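Local coordinates for esterase (Thermotoga maritima, PDB 3DOH), which probably hydrolyses carboxylic esters, as a thermostable esterase that joins an immunoglobulin-like domain to an alpha/beta-hydrolase domain, at residues Ile158-Phe163 with Phe215-Gln220; Ala246-Ile251 with Pro285-Ala290. All blocks are in the same frame, centred on the assembly; numbering follows the deposited sequence.

How the contacts relate
Both contacts belong to the mixed sheet of the alpha/beta-hydrolase fold and the layer packed on it. Contact 1 comes first: strand 157-163 runs out, the chain makes strand 174-180 and two short helices, and strand 215-219 returns to pair antiparallel with 157-163. That loop is closed before contact 2 opens, so the two stand in series. From strand 215-219 the chain passes into helix 242-257, then strand 264-270 and helix 272-283, and residues 285-290 come back against helix 242-257. The centres lie about 13 Å apart and the contacts touch: Val-247 packs on Pro-219, and Ile-251 on Leu-217, tying helix to sheet.

Contact 1: residues Ile158-Phe163 with Phe215-Gln220; sequences IPYRLF and FVLAPQ. With SO4 (sulfate ion), chain G.
This is the antiparallel end of the alpha/beta-hydrolase sheet, one strand in from 144-150, where strand 157-163 runs against strand 215-219 before the parallel strands begin. Arg-161 and Ala-218 form a hydrogen-bonded pair: Ala-218 N donates to Arg-161 O at 2.8 Å and Arg-161 N donates to Ala-218 O. The ladder continues through Phe-163 and Val-216, where Phe-163 N reaches Val-216 O at 2.8 Å while the reverse bond, from Val-216 N to Phe-163 O, is longer at 3.3 Å. At the other end Gln-220 N closes on Pro-159 O.

Tyr-160, Leu-162, Leu-217 and Pro-219 share one face; helix 242-257 packs on Tyr-160, Leu-217 and Pro-219, and Tyr-258 just past it meets Leu-162. With chi1 at 70°, Tyr-160 CG sits between its own backbone N and carbonyl carbon, and Tyr-160 CD2 lies 3.5 Å from Leu-217 CD1. Its CB rests against Pro-219 CA.

The Arg-161 side chain leaves from the other face, bent at chi2 and chi3 (-66° and -71°), and brings its guanidinium edge to a sulfate, probably from the crystallisation liquor. Phe-144 O and Asn-190 O also accept bonds from this group, and His-138 shares the sulfate. A leucine in place of Arg-161 would probably leave those two carbonyls and the sulfate without their cationic donor. All three bonds from Arg-161 to the ion are weak: NH1 to sulfate O1, and NH2 to both O1 and O3, the last at 3.0 Å.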
ATOM      1  N   ILE A 158     -13.618 -41.381 -31.985  1.00 39.94           N
ATOM      2  CA  ILE A 158     -13.458 -39.959 -31.756  1.00 37.06           C
ATOM      3  C   ILE A 158     -14.686 -39.406 -31.072  1.00 35.55           C
ATOM      4  O   ILE A 158     -15.756 -39.326 -31.670  1.00 34.75           O
ATOM      5  CB  ILE A 158     -13.152 -39.158 -33.081  1.00 37.20           C
ATOM      6  CG1 ILE A 158     -11.775 -39.528 -33.677  1.00 34.27           C
ATOM      7  CG2 ILE A 158     -13.285 -37.655 -32.853  1.00 35.90           C
ATOM      8  CD1 ILE A 158     -10.593 -39.012 -32.940  1.00 31.86           C
ATOM      9  N   PRO A 159     -14.527 -39.002 -29.803  1.00 34.58           N
ATOM     10  CA  PRO A 159     -15.638 -38.317 -29.148  1.00 34.00           C
ATOM     11  C   PRO A 159     -15.759 -36.877 -29.690  1.00 33.35           C
ATOM     12  O   PRO A 159     -14.718 -36.231 -30.007  1.00 33.30           O
ATOM     13  CB  PRO A 159     -15.228 -38.316 -27.660  1.00 33.52           C
ATOM     14  CG  PRO A 159     -13.964 -39.110 -27.573  1.00 32.97           C
ATOM     15  CD  PRO A 159     -13.345 -39.080 -28.921  1.00 34.16           C
ATOM     16  N   TYR A 160     -16.996 -36.391 -29.820  1.00 32.34           N
ATOM     17  CA  TYR A 160     -17.212 -35.003 -30.211  1.00 32.01           C
ATOM     18  C   TYR A 160     -18.424 -34.337 -29.593  1.00 31.20           C
ATOM     19  O   TYR A 160     -19.348 -34.987 -29.124  1.00 31.76           O
ATOM     20  CB  TYR A 160     -17.214 -34.860 -31.730  1.00 32.46           C
ATOM     21  CG  TYR A 160     -18.404 -35.459 -32.450  1.00 33.39           C
ATOM     22  CD1 TYR A 160     -18.464 -36.844 -32.753  1.00 32.30           C
ATOM     23  CD2 TYR A 160     -19.464 -34.642 -32.865  1.00 32.97           C
ATOM     24  CE1 TYR A 160     -19.560 -37.390 -33.446  1.00 30.44           C
ATOM     25  CE2 TYR A 160     -20.555 -35.163 -33.554  1.00 32.67           C
ATOM     26  CZ  TYR A 160     -20.593 -36.536 -33.845  1.00 33.34           C
ATOM     27  OH  TYR A 160     -21.689 -37.019 -34.525  1.00 34.94           O
ATOM     28  N   ARG A 161     -18.374 -33.019 -29.552  1.00 30.31           N
ATOM     29  CA  ARG A 161     -19.443 -32.222 -28.990  1.00 29.02           C
ATOM     30  C   ARG A 161     -19.917 -31.374 -30.134  1.00 27.85           C
ATOM     31  O   ARG A 161     -19.098 -30.805 -30.851  1.00 27.99           O
ATOM     32  CB  ARG A 161     -18.950 -31.297 -27.850  1.00 28.72           C
ATOM     33  CG  ARG A 161     -18.303 -31.938 -26.632  1.00 28.44           C
ATOM     34  CD  ARG A 161     -19.227 -32.796 -25.788  1.00 30.11           C
ATOM     35  NE  ARG A 161     -20.227 -32.049 -25.037  1.00 33.80           N
ATOM     36  CZ  ARG A 161     -20.404 -32.093 -23.710  1.00 33.96           C
ATOM     37  NH1 ARG A 161     -19.652 -32.856 -22.915  1.00 31.08           N
ATOM     38  NH2 ARG A 161     -21.362 -31.349 -23.173  1.00 34.21           N
ATOM     39  N   LEU A 162     -21.229 -31.269 -30.284  1.00 26.99           N
ATOM     40  CA  LEU A 162     -21.834 -30.532 -31.389  1.00 26.94           C
ATOM     41  C   LEU A 162     -22.918 -29.603 -30.879  1.00 26.34           C
ATOM     42  O   LEU A 162     -23.785 -30.044 -30.154  1.00 26.72           O
ATOM     43  CB  LEU A 162     -22.465 -31.520 -32.372  1.00 27.04           C
ATOM     44  CG  LEU A 162     -23.372 -30.957 -33.472  1.00 27.18           C
ATOM     45  CD1 LEU A 162     -22.544 -30.443 -34.654  1.00 25.55           C
ATOM     46  CD2 LEU A 162     -24.327 -32.038 -33.943  1.00 25.80           C
ATOM     47  N   PHE A 163     -22.873 -28.335 -31.265  1.00 25.82           N
ATOM     48  CA  PHE A 163     -23.939 -27.355 -30.925  1.00 26.67           C
ATOM     49  C   PHE A 163     -24.902 -27.263 -32.094  1.00 27.25           C
ATOM     50  O   PHE A 163     -24.504 -27.033 -33.214  1.00 27.71           O
ATOM     51  CB  PHE A 163     -23.338 -25.958 -30.633  1.00 25.56           C
ATOM     52  CG  PHE A 163     -24.358 -24.845 -30.330  1.00 24.77           C
ATOM     53  CD1 PHE A 163     -24.758 -24.569 -28.997  1.00 22.49           C
ATOM     54  CD2 PHE A 163     -24.829 -24.008 -31.351  1.00 22.92           C
ATOM     55  CE1 PHE A 163     -25.639 -23.479 -28.685  1.00 20.93           C
ATOM     56  CE2 PHE A 163     -25.727 -22.931 -31.071  1.00 23.35           C
ATOM     57  CZ  PHE A 163     -26.134 -22.673 -29.720  1.00 22.45           C
ATOM     58  N   PHE A 215     -23.875 -23.976 -36.290  1.00 31.47           N
ATOM     59  CA  PHE A 215     -23.459 -25.196 -35.643  1.00 30.64           C
ATOM     60  C   PHE A 215     -21.981 -25.104 -35.260  1.00 30.01           C
ATOM     61  O   PHE A 215     -21.172 -24.436 -35.934  1.00 29.59           O
ATOM     62  CB  PHE A 215     -23.593 -26.370 -36.608  1.00 31.36           C
ATOM     63  CG  PHE A 215     -25.016 -26.740 -36.971  1.00 31.49           C
ATOM     64  CD1 PHE A 215     -25.699 -26.065 -37.979  1.00 30.79           C
ATOM     65  CD2 PHE A 215     -25.637 -27.826 -36.366  1.00 31.22           C
ATOM     66  CE1 PHE A 215     -27.002 -26.423 -38.336  1.00 30.81           C
ATOM     67  CE2 PHE A 215     -26.950 -28.209 -36.731  1.00 30.68           C
ATOM     68  CZ  PHE A 215     -27.627 -27.514 -37.703  1.00 29.86           C
ATOM     69  N   VAL A 216     -21.627 -25.813 -34.188  1.00 29.28           N
ATOM     70  CA  VAL A 216     -20.242 -25.929 -33.761  1.00 28.28           C
ATOM     71  C   VAL A 216     -19.908 -27.368 -33.494  1.00 28.14           C
ATOM     72  O   VAL A 216     -20.524 -28.004 -32.658  1.00 28.49           O
ATOM     73  CB  VAL A 216     -19.964 -25.160 -32.470  1.00 28.07           C
ATOM     74  CG1 VAL A 216     -18.474 -25.174 -32.137  1.00 26.59           C
ATOM     75  CG2 VAL A 216     -20.452 -23.738 -32.583  1.00 28.17           C
ATOM     76  N   LEU A 217     -18.900 -27.861 -34.191  1.00 27.94           N
ATOM     77  CA  LEU A 217     -18.396 -29.182 -33.969  1.00 27.52           C
ATOM     78  C   LEU A 217     -17.048 -29.051 -33.303  1.00 28.25           C
ATOM     79  O   LEU A 217     -16.145 -28.355 -33.793  1.00 28.12           O
ATOM     80  CB  LEU A 217     -18.261 -29.911 -35.303  1.00 27.16           C
ATOM     81  CG  LEU A 217     -17.228 -31.017 -35.408  1.00 25.34           C
ATOM     82  CD1 LEU A 217     -17.633 -32.167 -34.586  1.00 21.93           C
ATOM     83  CD2 LEU A 217     -17.079 -31.424 -36.831  1.00 26.25           C
ATOM     84  N   ALA A 218     -16.908 -29.766 -32.194  1.00 28.90           N
ATOM     85  CA  ALA A 218     -15.696 -29.730 -31.407  1.00 28.96           C
ATOM     86  C   ALA A 218     -15.299 -31.166 -31.151  1.00 29.11           C
ATOM     87  O   ALA A 218     -15.810 -31.815 -30.240  1.00 29.61           O
ATOM     88  CB  ALA A 218     -15.944 -28.986 -30.099  1.00 27.82           C
ATOM     89  N   PRO A 219     -14.465 -31.713 -32.011  1.00 29.36           N
ATOM     90  CA  PRO A 219     -13.876 -33.040 -31.810  1.00 30.10           C
ATOM     91  C   PRO A 219     -12.734 -33.148 -30.796  1.00 30.82           C
ATOM     92  O   PRO A 219     -11.949 -32.209 -30.645  1.00 31.41           O
ATOM     93  CB  PRO A 219     -13.389 -33.427 -33.218  1.00 30.05           C
ATOM     94  CG  PRO A 219     -13.171 -32.149 -33.895  1.00 30.05           C
ATOM     95  CD  PRO A 219     -14.174 -31.166 -33.336  1.00 29.82           C
ATOM     96  N   GLN A 220     -12.636 -34.305 -30.122  1.00 31.52           N
ATOM     97  CA  GLN A 220     -11.504 -34.574 -29.202  1.00 32.04           C
ATOM     98  C   GLN A 220     -10.531 -35.613 -29.698  1.00 32.69           C
ATOM     99  O   GLN A 220     -10.917 -36.703 -30.108  1.00 33.65           O
ATOM    100  CB  GLN A 220     -11.979 -35.016 -27.823  1.00 31.71           C
ATOM    101  CG  GLN A 220     -10.824 -35.400 -26.905  1.00 29.69           C
ATOM    102  CD  GLN A 220     -11.268 -35.534 -25.457  1.00 31.42           C
ATOM    103  OE1 GLN A 220     -12.268 -36.190 -25.164  1.00 30.29           O
ATOM    104  NE2 GLN A 220     -10.536 -34.890 -24.543  1.00 30.32           N
TER
HETATM  105  S   SO4 G 404     -22.697 -31.538 -19.813  1.00 49.65           S
HETATM  106  O1  SO4 G 404     -21.357 -32.084 -20.028  1.00 50.49           O
HETATM  107  O2  SO4 G 404     -23.358 -32.415 -18.839  1.00 50.93           O
HETATM  108  O3  SO4 G 404     -23.460 -31.488 -21.067  1.00 48.32           O
HETATM  109  O4  SO4 G 404     -22.599 -30.179 -19.265  1.00 50.16           O

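Contact 2: residues Ala246-Ile251 with Pro285-Ala290; sequences AVIKII and PELFAA
Leu-287 and Phe-288 meet Ile-248 and Ile-251 through side chains alone; no hydrogen bond joins the two segments. The two isoleucines lie one turn apart on helix 242-257, so together they offer neighbouring apolar branches to the loop that follows helix 272-283.

Aliphatic contacts come first. Leu-287 CD2 is the shared methyl, 3.9 Å from Ile-251 CG2 and 4.1 Å from Ile-248 CD1. Leu-287 lies alongside each isoleucine, its side chain running the opposite way to theirs; with CG anti to the backbone N (chi1 -159°) the branch points at the helix, and CD2 is the methyl that arrives.

Contacts with the aromatic ring come next. Ile-251 CD1 approaches the edge of the Phe-288 ring near its plane, 3.9 Å from Phe-288 CE1, and the two side chains cross at about a right angle. Ile-248 CD1 comes in obliquely, 3.9 Å from Phe-288 CZ. Leu-287 CB sits over one face of the ring, nearer its rim than its centre, so the leucine and the phenylalanine that follows it pack on each other.

Beneath this cluster lies the sheet: Ile-251 and Phe-288 both touch Ile-265 of strand 264-270, and Phe-288 also meets Ile-267 of the same strand. A helix and the loop leading into strand 290-294 thus pack together over the central sheet, in the layered alpha-beta build of the alpha/beta-hydrolase fold.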
ATOM      1  N   ALA A 246     -10.529 -38.697 -39.342  1.00 30.46           N
ATOM      2  CA  ALA A 246     -11.788 -39.025 -38.791  1.00 30.69           C
ATOM      3  C   ALA A 246     -12.673 -37.743 -38.802  1.00 31.48           C
ATOM      4  O   ALA A 246     -13.734 -37.761 -39.432  1.00 32.26           O
ATOM      5  CB  ALA A 246     -11.596 -39.624 -37.423  1.00 29.91           C
ATOM      6  N   VAL A 247     -12.228 -36.626 -38.187  1.00 31.67           N
ATOM      7  CA  VAL A 247     -12.988 -35.342 -38.186  1.00 31.27           C
ATOM      8  C   VAL A 247     -13.646 -35.008 -39.537  1.00 32.06           C
ATOM      9  O   VAL A 247     -14.806 -34.602 -39.612  1.00 31.50           O
ATOM     10  CB  VAL A 247     -12.095 -34.156 -37.753  1.00 31.73           C
ATOM     11  CG1 VAL A 247     -12.822 -32.818 -37.886  1.00 29.73           C
ATOM     12  CG2 VAL A 247     -11.583 -34.367 -36.351  1.00 29.99           C
ATOM     13  N   ILE A 248     -12.915 -35.196 -40.623  1.00 32.84           N
ATOM     14  CA  ILE A 248     -13.535 -34.964 -41.924  1.00 34.22           C
ATOM     15  C   ILE A 248     -14.796 -35.810 -42.151  1.00 35.02           C
ATOM     16  O   ILE A 248     -15.857 -35.293 -42.509  1.00 35.24           O
ATOM     17  CB  ILE A 248     -12.546 -35.162 -43.054  1.00 33.77           C
ATOM     18  CG1 ILE A 248     -11.384 -34.197 -42.863  1.00 34.44           C
ATOM     19  CG2 ILE A 248     -13.235 -34.943 -44.377  1.00 32.98           C
ATOM     20  CD1 ILE A 248     -11.792 -32.727 -42.929  1.00 32.46           C
ATOM     21  N   LYS A 249     -14.668 -37.109 -41.909  1.00 36.14           N
ATOM     22  CA  LYS A 249     -15.776 -38.042 -42.089  1.00 37.30           C
ATOM     23  C   LYS A 249     -16.937 -37.590 -41.254  1.00 37.20           C
ATOM     24  O   LYS A 249     -18.073 -37.708 -41.646  1.00 37.39           O
ATOM     25  CB  LYS A 249     -15.351 -39.459 -41.698  1.00 37.57           C
ATOM     26  CG  LYS A 249     -14.371 -40.084 -42.666  1.00 39.83           C
ATOM     27  CD  LYS A 249     -13.744 -41.315 -42.068  1.00 45.06           C
ATOM     28  CE  LYS A 249     -12.659 -41.855 -43.005  1.00 49.32           C
ATOM     29  NZ  LYS A 249     -11.918 -43.047 -42.428  1.00 50.58           N
ATOM     30  N   ILE A 250     -16.646 -37.015 -40.101  1.00 37.93           N
ATOM     31  CA  ILE A 250     -17.726 -36.558 -39.246  1.00 37.83           C
ATOM     32  C   ILE A 250     -18.371 -35.238 -39.706  1.00 37.99           C
ATOM     33  O   ILE A 250     -19.595 -35.073 -39.557  1.00 38.64           O
ATOM     34  CB  ILE A 250     -17.398 -36.743 -37.729  1.00 37.83           C
ATOM     35  CG1 ILE A 250     -17.889 -35.632 -36.851  1.00 36.13           C
ATOM     36  CG2 ILE A 250     -15.884 -36.933 -37.463  1.00 38.86           C
ATOM     37  CD1 ILE A 250     -17.197 -35.823 -35.523  1.00 36.84           C
ATOM     38  N   ILE A 251     -17.593 -34.349 -40.334  1.00 37.45           N
ATOM     39  CA  ILE A 251     -18.185 -33.193 -41.031  1.00 36.88           C
ATOM     40  C   ILE A 251     -19.226 -33.690 -42.044  1.00 37.13           C
ATOM     41  O   ILE A 251     -20.339 -33.148 -42.144  1.00 36.05           O
ATOM     42  CB  ILE A 251     -17.102 -32.251 -41.661  1.00 36.95           C
ATOM     43  CG1 ILE A 251     -16.451 -31.403 -40.555  1.00 36.09           C
ATOM     44  CG2 ILE A 251     -17.689 -31.317 -42.719  1.00 35.67           C
ATOM     45  CD1 ILE A 251     -15.065 -30.905 -40.893  1.00 35.06           C
ATOM     46  N   PRO A 285      -8.982 -28.560 -49.601  1.00 41.20           N
ATOM     47  CA  PRO A 285      -9.215 -27.162 -49.936  1.00 40.86           C
ATOM     48  C   PRO A 285     -10.630 -26.925 -50.361  1.00 40.94           C
ATOM     49  O   PRO A 285     -11.116 -25.799 -50.322  1.00 41.59           O
ATOM     50  CB  PRO A 285      -8.304 -26.922 -51.135  1.00 40.80           C
ATOM     51  CG  PRO A 285      -7.788 -28.253 -51.557  1.00 40.29           C
ATOM     52  CD  PRO A 285      -7.870 -29.137 -50.389  1.00 41.55           C
ATOM     53  N   GLU A 286     -11.298 -27.995 -50.746  1.00 40.63           N
ATOM     54  CA  GLU A 286     -12.601 -27.873 -51.324  1.00 40.56           C
ATOM     55  C   GLU A 286     -13.627 -27.729 -50.224  1.00 38.70           C
ATOM     56  O   GLU A 286     -14.741 -27.250 -50.466  1.00 38.64           O
ATOM     57  CB  GLU A 286     -12.867 -29.096 -52.205  1.00 41.89           C
ATOM     58  CG  GLU A 286     -11.750 -29.318 -53.278  1.00 47.31           C
ATOM     59  CD  GLU A 286     -11.587 -28.113 -54.246  1.00 54.09           C
ATOM     60  OE1 GLU A 286     -12.540 -27.872 -55.041  1.00 55.24           O
ATOM     61  OE2 GLU A 286     -10.513 -27.429 -54.216  1.00 55.36           O
ATOM     62  N   LEU A 287     -13.256 -28.113 -49.012  1.00 36.37           N
ATOM     63  CA  LEU A 287     -14.256 -28.242 -47.974  1.00 35.48           C
ATOM     64  C   LEU A 287     -14.595 -26.924 -47.211  1.00 34.81           C
ATOM     65  O   LEU A 287     -15.756 -26.633 -46.928  1.00 34.55           O
ATOM     66  CB  LEU A 287     -13.893 -29.404 -47.030  1.00 35.43           C
ATOM     67  CG  LEU A 287     -15.106 -29.921 -46.253  1.00 34.55           C
ATOM     68  CD1 LEU A 287     -16.012 -30.652 -47.172  1.00 33.79           C
ATOM     69  CD2 LEU A 287     -14.707 -30.808 -45.128  1.00 32.85           C
ATOM     70  N   PHE A 288     -13.586 -26.112 -46.909  1.00 33.80           N
ATOM     71  CA  PHE A 288     -13.776 -25.005 -45.967  1.00 32.48           C
ATOM     72  C   PHE A 288     -13.899 -23.627 -46.611  1.00 31.21           C
ATOM     73  O   PHE A 288     -13.235 -23.326 -47.589  1.00 31.04           O
ATOM     74  CB  PHE A 288     -12.666 -25.027 -44.923  1.00 32.39           C
ATOM     75  CG  PHE A 288     -12.503 -26.367 -44.231  1.00 31.72           C
ATOM     76  CD1 PHE A 288     -13.357 -26.741 -43.197  1.00 31.29           C
ATOM     77  CD2 PHE A 288     -11.474 -27.230 -44.593  1.00 31.06           C
ATOM     78  CE1 PHE A 288     -13.200 -27.957 -42.546  1.00 31.05           C
ATOM     79  CE2 PHE A 288     -11.303 -28.453 -43.954  1.00 29.00           C
ATOM     80  CZ  PHE A 288     -12.171 -28.822 -42.938  1.00 30.71           C
ATOM     81  N   ALA A 289     -14.785 -22.810 -46.057  1.00 29.97           N
ATOM     82  CA  ALA A 289     -15.026 -21.439 -46.535  1.00 28.59           C
ATOM     83  C   ALA A 289     -13.965 -20.409 -46.025  1.00 27.79           C
ATOM     84  O   ALA A 289     -13.634 -19.452 -46.735  1.00 28.05           O
ATOM     85  CB  ALA A 289     -16.420 -20.994 -46.133  1.00 27.96           C
ATOM     86  N   ALA A 290     -13.470 -20.638 -44.812  1.00 25.87           N
ATOM     87  CA  ALA A 290     -12.493 -19.758 -44.187  1.00 25.11           C
ATOM     88  C   ALA A 290     -11.928 -20.400 -42.922  1.00 24.15           C
ATOM     89  O   ALA A 290     -12.594 -21.202 -42.268  1.00 23.81           O
ATOM     90  CB  ALA A 290     -13.122 -18.412 -43.864  1.00 25.15           C
TER